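Side-chain contacts in lysine cyclodeaminase (Streptomyces pristinaespiralis, PDB 5YU3), which converts L-lysine to L-pipecolic acid with release of ammonia, probably by way of its bound NAD, and also recognises L-ornithine and L-2,4-diaminobutyric acid: residues A[38-43]-A[282-287]; A[152-157]-A[161-166]. All coordinates share one frame; numbering follows the deposited sequence.

Interaction 1 (A[38-43]-A[282-287]); sequences IGRGER and LCADPA
Ala284 touches Gly39 and Arg40 where the ends of helices 20-39 and 279-284 meet at the surface. Ahead of it, Leu282 turns to the interior and rests on Leu132 and Leu133 of helix 115-133. Cys283 packs on Val128 of that helix and on Leu35, so it joins helix 20-39 one turn before Gly39. At Ala284 the two segments come closest, with CA of Ala284 5.0 Å from CA of Gly39. The methyl of Ala284 points at the 38-43 segment and presses on bare backbone: its CB lies 3.6 Å from Gly39 C. Gly39 has no side chain, which makes this approach possible. The same methyl meets the start of the Arg40 side chain, CB to CG 3.9 Å. Farther out, Arg40 is linked to Ala284 through a water. This water donates to Ala284 O at 2.6 Å and accepts from Arg40 NH1 at 3.1 Å. A bend at chi3 (-66°) lies between the CG that meets the methyl and the guanidinium that reaches the water. The guanidinium holds two partners in its own plane, at the edge: the water, and the Glu42 carboxylate in a salt bridge, whose hydrogen bond from Arg40 NE to Glu42 OE2 is long and weak (3.4 Å). Past the helix end, Asp285 OD1 accepts from the backbone N of Ala287 at 3.1 Å, from above the carboxylate plane. This is an Asx turn, and it leads into the short 3-10 segment. In the 38-43 segment, Gly41 has positive phi (75°) and ends helix 20-39 in a Schellman motif. The contact is thus a surface meeting of two helix C-termini, packed alanine on glycine.

Interaction 2 (A[152-157]-A[161-166]); sequences TQLHAL and LPLQRA
This is a buried, mainly apolar contact between a helix and the loop and first strand residues that follow it, within the unit of strand 140-144, helix 148-160 and strand 165-169. One backbone bond joins the two segments. Leu161 N donates to Leu157 O at 2.9 Å, nearly in line with the carbonyl (C=O...N 170°), though the hydrogen bond is bent at the hydrogen (N-H...O 140°). The bond spans the last residues of the helix. Beside it, CB of Leu161 lies 3.6 Å from Leu157 O. Pro162 then centres an inverse gamma turn, a kink after which the Leu163 side chain points toward the helix. CD1 of Leu163 reaches in over the backbone end of the Leu157 side chain, 3.9 Å from Leu157 CB. Leu154 sits one helical turn earlier. Its chi1 of 167° sets CG opposite the backbone N and carries the branched end toward the strand. There CD1 spans two looser contacts, 4.4 Å to Leu163 CD1 and 4.5 Å to Ala166 CB. Leu141 of strand 140-144 also touches Leu154, Leu157 and Leu163. The helix and its following strand, with parallel strand 140-144, form a beta-alpha-beta crossover of the Rossmann-type domain that binds NAD.

Interaction 1 is a surface contact and interaction 2 a buried one; their centres are 26 Å apart and they do not touch. They share no helix or strand. Interaction 1 joins two helix ends far apart in sequence, whereas interaction 2 joins neighbouring elements of one crossover. The chemistry follows the place. At the surface a small methyl-to-backbone patch is combined with a water bridge, and the arginine involved also has a carboxylate partner in its own segment. In the core, leucines and an alanine meet, and the polar link is a backbone bond. Helix 20-39 relates the two sites: its C-terminal end forms interaction 1, and its earlier residue Met24 packs on Thr152, His155 and Ala156 of 152-157.

Interaction 1 (A[38-43]-A[282-287])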
ATOM      1  N   ILE A  38      21.037  10.185   2.875  1.00 20.49           N
ATOM      2  CA  ILE A  38      19.928  11.108   3.104  1.00 20.90           C
ATOM      3  C   ILE A  38      20.448  12.407   3.708  1.00 25.64           C
ATOM      4  O   ILE A  38      20.067  13.506   3.283  1.00 24.87           O
ATOM      5  CB  ILE A  38      18.858  10.455   3.999  1.00 21.16           C
ATOM      6  CG1 ILE A  38      18.169   9.301   3.262  1.00 20.93           C
ATOM      7  CG2 ILE A  38      17.825  11.478   4.456  1.00 20.34           C
ATOM      8  CD1 ILE A  38      17.046   8.661   4.059  1.00 19.64           C
ATOM      9  N   GLY A  39      21.342  12.303   4.696  1.00 20.63           N
ATOM     10  CA  GLY A  39      21.864  13.498   5.341  1.00 25.04           C
ATOM     11  C   GLY A  39      22.635  14.400   4.395  1.00 24.56           C
ATOM     12  O   GLY A  39      22.673  15.620   4.589  1.00 23.58           O
ATOM     13  N   ARG A  40      23.251  13.826   3.367  1.00 22.72           N
ATOM     14  CA  ARG A  40      23.973  14.600   2.364  1.00 25.90           C
ATOM     15  C   ARG A  40      23.081  15.071   1.224  1.00 30.89           C
ATOM     16  O   ARG A  40      23.580  15.685   0.272  1.00 28.76           O
ATOM     17  CB  ARG A  40      25.132  13.781   1.796  1.00 29.54           C
ATOM     18  CG  ARG A  40      26.270  13.591   2.783  1.00 30.04           C
ATOM     19  CD  ARG A  40      27.493  13.055   2.094  1.00 33.55           C
ATOM     20  NE  ARG A  40      27.267  11.708   1.591  1.00 33.48           N
ATOM     21  CZ  ARG A  40      27.581  10.603   2.258  1.00 37.66           C
ATOM     22  NH1 ARG A  40      28.135  10.689   3.458  1.00 32.90           N
ATOM     23  NH2 ARG A  40      27.344   9.411   1.723  1.00 37.57           N
ATOM     24  N   GLY A  41      21.785  14.792   1.287  1.00 28.41           N
ATOM     25  CA  GLY A  41      20.884  15.201   0.226  1.00 29.00           C
ATOM     26  C   GLY A  41      20.974  14.386  -1.041  1.00 33.08           C
ATOM     27  O   GLY A  41      20.398  14.790  -2.057  1.00 35.87           O
ATOM     28  N   GLU A  42      21.686  13.253  -1.020  1.00 28.53           N
ATOM     29  CA  GLU A  42      21.753  12.367  -2.176  1.00 27.44           C
ATOM     30  C   GLU A  42      20.541  11.453  -2.280  1.00 32.08           C
ATOM     31  O   GLU A  42      20.267  10.926  -3.364  1.00 30.61           O
ATOM     32  CB  GLU A  42      23.024  11.517  -2.118  1.00 29.38           C
ATOM     33  CG  GLU A  42      24.305  12.329  -2.132  1.00 32.47           C
ATOM     34  CD  GLU A  42      25.505  11.542  -1.662  1.00 37.21           C
ATOM     35  OE1 GLU A  42      25.337  10.370  -1.270  1.00 42.17           O
ATOM     36  OE2 GLU A  42      26.622  12.097  -1.682  1.00 45.08           O
ATOM     37  N   ARG A  43      19.841  11.231  -1.170  1.00 31.05           N
ATOM     38  CA  ARG A  43      18.603  10.471  -1.125  1.00 28.08           C
ATOM     39  C   ARG A  43      17.642  11.225  -0.221  1.00 30.10           C
ATOM     40  O   ARG A  43      18.009  12.214   0.416  1.00 27.25           O
ATOM     41  CB  ARG A  43      18.825   9.042  -0.616  1.00 28.41           C
ATOM     42  CG  ARG A  43      19.530   8.136  -1.600  1.00 33.84           C
ATOM     43  CD  ARG A  43      19.732   6.752  -1.023  1.00 35.04           C
ATOM     44  NE  ARG A  43      20.769   6.037  -1.756  1.00 43.94           N
ATOM     45  CZ  ARG A  43      20.540   5.296  -2.833  1.00 43.40           C
ATOM     46  NH1 ARG A  43      19.307   5.166  -3.289  1.00 47.35           N
ATOM     47  NH2 ARG A  43      21.539   4.682  -3.452  1.00 44.22           N
ATOM     48  N   LEU A 282      22.792  13.333  11.685  1.00 21.42           N
ATOM     49  CA  LEU A 282      23.864  12.857  12.556  1.00 22.14           C
ATOM     50  C   LEU A 282      24.800  11.912  11.810  1.00 25.87           C
ATOM     51  O   LEU A 282      26.025  11.956  11.997  1.00 24.76           O
ATOM     52  CB  LEU A 282      23.282  12.160  13.786  1.00 20.58           C
ATOM     53  CG  LEU A 282      22.284  12.901  14.688  1.00 24.68           C
ATOM     54  CD1 LEU A 282      22.091  12.147  15.987  1.00 25.54           C
ATOM     55  CD2 LEU A 282      22.743  14.308  14.943  1.00 26.09           C
ATOM     56  N   CYS A 283      24.245  11.064  10.942  1.00 21.24           N
ATOM     57  CA  CYS A 283      25.082  10.121  10.199  1.00 20.55           C
ATOM     58  C   CYS A 283      25.964  10.835   9.181  1.00 23.51           C
ATOM     59  O   CYS A 283      27.115  10.441   8.965  1.00 26.29           O
ATOM     60  CB  CYS A 283      24.207   9.075   9.505  1.00 21.84           C
ATOM     61  SG  CYS A 283      23.413   7.928  10.630  1.00 21.71           S
ATOM     62  N   ALA A 284      25.446  11.884   8.536  1.00 20.04           N
ATOM     63  CA  ALA A 284      26.237  12.574   7.529  1.00 22.08           C
ATOM     64  C   ALA A 284      27.235  13.544   8.148  1.00 23.70           C
ATOM     65  O   ALA A 284      28.313  13.765   7.584  1.00 24.54           O
ATOM     66  CB  ALA A 284      25.323  13.315   6.551  1.00 21.57           C
ATOM     67  N   ASP A 285      26.908  14.134   9.293  1.00 23.54           N
ATOM     68  CA  ASP A 285      27.747  15.168   9.895  1.00 25.13           C
ATOM     69  C   ASP A 285      27.720  14.976  11.405  1.00 24.24           C
ATOM     70  O   ASP A 285      26.814  15.482  12.086  1.00 29.82           O
ATOM     71  CB  ASP A 285      27.279  16.569   9.499  1.00 26.22           C
ATOM     72  CG  ASP A 285      28.215  17.659  10.007  1.00 31.12           C
ATOM     73  OD1 ASP A 285      29.051  17.341  10.875  1.00 26.87           O
ATOM     74  OD2 ASP A 285      28.116  18.824   9.551  1.00 31.52           O
ATOM     75  N   PRO A 286      28.703  14.267  11.968  1.00 26.93           N
ATOM     76  CA  PRO A 286      28.683  13.977  13.413  1.00 27.51           C
ATOM     77  C   PRO A 286      28.869  15.190  14.322  1.00 28.03           C
ATOM     78  O   PRO A 286      28.767  15.031  15.546  1.00 24.21           O
ATOM     79  CB  PRO A 286      29.835  12.981  13.580  1.00 31.53           C
ATOM     80  CG  PRO A 286      30.663  13.129  12.202  1.00 33.45           C
ATOM     81  CD  PRO A 286      29.781  13.444  11.297  1.00 27.16           C
ATOM     82  N   ALA A 287      29.141  16.382  13.778  1.00 26.10           N
ATOM     83  CA  ALA A 287      29.211  17.583  14.611  1.00 23.28           C
ATOM     84  C   ALA A 287      27.978  17.726  15.499  1.00 25.83           C
ATOM     85  O   ALA A 287      28.074  18.169  16.652  1.00 26.17           O
ATOM     86  CB  ALA A 287      29.365  18.821  13.728  1.00 23.58           C
TER
HETATM   87  O   HOH W   1      28.887  13.157   5.090  1.00 30.70           O

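Interaction 2 (A[152-157]-A[161-166])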
ATOM      1  N   THR A 152      15.761  -8.373  18.845  1.00 15.19           N
ATOM      2  CA  THR A 152      16.737  -7.790  17.934  1.00 14.55           C
ATOM      3  C   THR A 152      17.318  -6.480  18.453  1.00 12.86           C
ATOM      4  O   THR A 152      18.403  -6.095  18.010  1.00 15.41           O
ATOM      5  CB  THR A 152      16.141  -7.573  16.540  1.00 15.48           C
ATOM      6  OG1 THR A 152      14.873  -6.923  16.655  1.00 16.22           O
ATOM      7  CG2 THR A 152      15.964  -8.928  15.814  1.00 16.45           C
ATOM      8  N   GLN A 153      16.631  -5.793  19.379  1.00 15.53           N
ATOM      9  CA  GLN A 153      17.264  -4.671  20.067  1.00 16.87           C
ATOM     10  C   GLN A 153      18.501  -5.148  20.815  1.00 16.08           C
ATOM     11  O   GLN A 153      19.593  -4.592  20.652  1.00 14.47           O
ATOM     12  CB  GLN A 153      16.281  -4.002  21.039  1.00 14.09           C
ATOM     13  CG  GLN A 153      15.095  -3.283  20.373  1.00 15.88           C
ATOM     14  CD  GLN A 153      15.530  -2.075  19.574  1.00 16.67           C
ATOM     15  OE1 GLN A 153      16.201  -1.178  20.098  1.00 14.89           O
ATOM     16  NE2 GLN A 153      15.169  -2.048  18.286  1.00 14.88           N
ATOM     17  N   LEU A 154      18.343  -6.190  21.636  1.00 16.35           N
ATOM     18  CA  LEU A 154      19.483  -6.739  22.367  1.00 15.59           C
ATOM     19  C   LEU A 154      20.550  -7.254  21.404  1.00 16.29           C
ATOM     20  O   LEU A 154      21.740  -6.964  21.569  1.00 14.53           O
ATOM     21  CB  LEU A 154      19.015  -7.852  23.306  1.00 15.60           C
ATOM     22  CG  LEU A 154      20.164  -8.703  23.870  1.00 19.71           C
ATOM     23  CD1 LEU A 154      21.136  -7.831  24.650  1.00 21.51           C
ATOM     24  CD2 LEU A 154      19.630  -9.793  24.751  1.00 24.42           C
ATOM     25  N   HIS A 155      20.140  -7.970  20.356  1.00 14.02           N
ATOM     26  CA  HIS A 155      21.125  -8.550  19.451  1.00 13.61           C
ATOM     27  C   HIS A 155      21.932  -7.465  18.747  1.00 15.01           C
ATOM     28  O   HIS A 155      23.167  -7.469  18.793  1.00 14.02           O
ATOM     29  CB  HIS A 155      20.436  -9.467  18.437  1.00 14.92           C
ATOM     30  CG  HIS A 155      21.388 -10.086  17.465  1.00 17.87           C
ATOM     31  ND1 HIS A 155      21.053 -10.359  16.155  1.00 16.93           N
ATOM     32  CD2 HIS A 155      22.675 -10.479  17.618  1.00 17.43           C
ATOM     33  CE1 HIS A 155      22.095 -10.901  15.546  1.00 17.75           C
ATOM     34  NE2 HIS A 155      23.093 -10.982  16.410  1.00 15.66           N
ATOM     35  N   ALA A 156      21.247  -6.507  18.105  1.00 13.93           N
ATOM     36  CA  ALA A 156      21.959  -5.447  17.389  1.00 16.57           C
ATOM     37  C   ALA A 156      22.864  -4.645  18.322  1.00 13.82           C
ATOM     38  O   ALA A 156      24.014  -4.348  17.985  1.00 14.05           O
ATOM     39  CB  ALA A 156      20.963  -4.514  16.697  1.00 14.09           C
ATOM     40  N   LEU A 157      22.348  -4.247  19.487  1.00 16.05           N
ATOM     41  CA  LEU A 157      23.161  -3.425  20.378  1.00 14.83           C
ATOM     42  C   LEU A 157      24.376  -4.190  20.883  1.00 16.39           C
ATOM     43  O   LEU A 157      25.450  -3.600  21.052  1.00 16.75           O
ATOM     44  CB  LEU A 157      22.317  -2.910  21.548  1.00 15.41           C
ATOM     45  CG  LEU A 157      21.252  -1.913  21.079  1.00 15.41           C
ATOM     46  CD1 LEU A 157      20.249  -1.624  22.192  1.00 17.60           C
ATOM     47  CD2 LEU A 157      21.899  -0.635  20.561  1.00 17.47           C
ATOM     48  N   LEU A 161      28.081  -2.398  20.976  1.00 21.11           N
ATOM     49  CA  LEU A 161      28.492  -1.969  22.303  1.00 18.09           C
ATOM     50  C   LEU A 161      28.959  -3.161  23.125  1.00 20.81           C
ATOM     51  O   LEU A 161      28.463  -4.279  22.948  1.00 19.41           O
ATOM     52  CB  LEU A 161      27.344  -1.268  23.048  1.00 19.31           C
ATOM     53  CG  LEU A 161      26.798   0.018  22.430  1.00 19.92           C
ATOM     54  CD1 LEU A 161      25.491   0.406  23.116  1.00 16.88           C
ATOM     55  CD2 LEU A 161      27.856   1.136  22.484  1.00 16.64           C
ATOM     56  N   PRO A 162      29.898  -2.947  24.054  1.00 21.13           N
ATOM     57  CA  PRO A 162      30.446  -4.055  24.857  1.00 22.44           C
ATOM     58  C   PRO A 162      29.534  -4.463  26.010  1.00 21.71           C
ATOM     59  O   PRO A 162      29.920  -4.454  27.187  1.00 24.21           O
ATOM     60  CB  PRO A 162      31.783  -3.477  25.329  1.00 21.98           C
ATOM     61  CG  PRO A 162      31.426  -1.916  25.421  1.00 23.11           C
ATOM     62  CD  PRO A 162      30.600  -1.667  24.433  1.00 21.81           C
ATOM     63  N   LEU A 163      28.307  -4.846  25.667  1.00 20.63           N
ATOM     64  CA  LEU A 163      27.291  -5.141  26.666  1.00 18.99           C
ATOM     65  C   LEU A 163      27.644  -6.404  27.433  1.00 25.31           C
ATOM     66  O   LEU A 163      27.994  -7.430  26.841  1.00 24.33           O
ATOM     67  CB  LEU A 163      25.921  -5.306  26.010  1.00 19.74           C
ATOM     68  CG  LEU A 163      25.340  -4.086  25.296  1.00 19.49           C
ATOM     69  CD1 LEU A 163      23.936  -4.401  24.812  1.00 20.87           C
ATOM     70  CD2 LEU A 163      25.319  -2.862  26.211  1.00 18.79           C
ATOM     71  N   GLN A 164      27.543  -6.326  28.758  1.00 21.16           N
ATOM     72  CA  GLN A 164      27.759  -7.480  29.611  1.00 27.81           C
ATOM     73  C   GLN A 164      26.490  -7.994  30.265  1.00 25.91           C
ATOM     74  O   GLN A 164      26.445  -9.166  30.654  1.00 31.14           O
ATOM     75  CB  GLN A 164      28.790  -7.155  30.699  1.00 30.88           C
ATOM     76  CG  GLN A 164      30.186  -6.926  30.141  1.00 33.31           C
ATOM     77  CD  GLN A 164      30.934  -8.230  29.926  1.00 41.98           C
ATOM     78  OE1 GLN A 164      31.882  -8.295  29.137  1.00 48.36           O
ATOM     79  NE2 GLN A 164      30.509  -9.283  30.628  1.00 46.13           N
ATOM     80  N   ARG A 165      25.457  -7.169  30.388  1.00 20.84           N
ATOM     81  CA  ARG A 165      24.228  -7.639  31.003  1.00 19.69           C
ATOM     82  C   ARG A 165      23.057  -6.822  30.489  1.00 19.21           C
ATOM     83  O   ARG A 165      23.215  -5.694  30.013  1.00 20.39           O
ATOM     84  CB  ARG A 165      24.296  -7.576  32.535  1.00 25.67           C
ATOM     85  CG  ARG A 165      24.305  -6.180  33.086  1.00 26.93           C
ATOM     86  CD  ARG A 165      24.265  -6.201  34.606  1.00 31.67           C
ATOM     87  NE  ARG A 165      24.269  -4.850  35.159  1.00 33.76           N
ATOM     88  CZ  ARG A 165      23.860  -4.550  36.389  1.00 32.86           C
ATOM     89  NH1 ARG A 165      23.406  -5.507  37.190  1.00 31.92           N
ATOM     90  NH2 ARG A 165      23.890  -3.293  36.807  1.00 31.61           N
ATOM     91  N   ALA A 166      21.880  -7.428  30.578  1.00 18.19           N
ATOM     92  CA  ALA A 166      20.622  -6.791  30.210  1.00 20.57           C
ATOM     93  C   ALA A 166      19.663  -6.918  31.382  1.00 21.55           C
ATOM     94  O   ALA A 166      19.398  -8.032  31.853  1.00 19.34           O
ATOM     95  CB  ALA A 166      20.028  -7.431  28.945  1.00 19.74           C
TER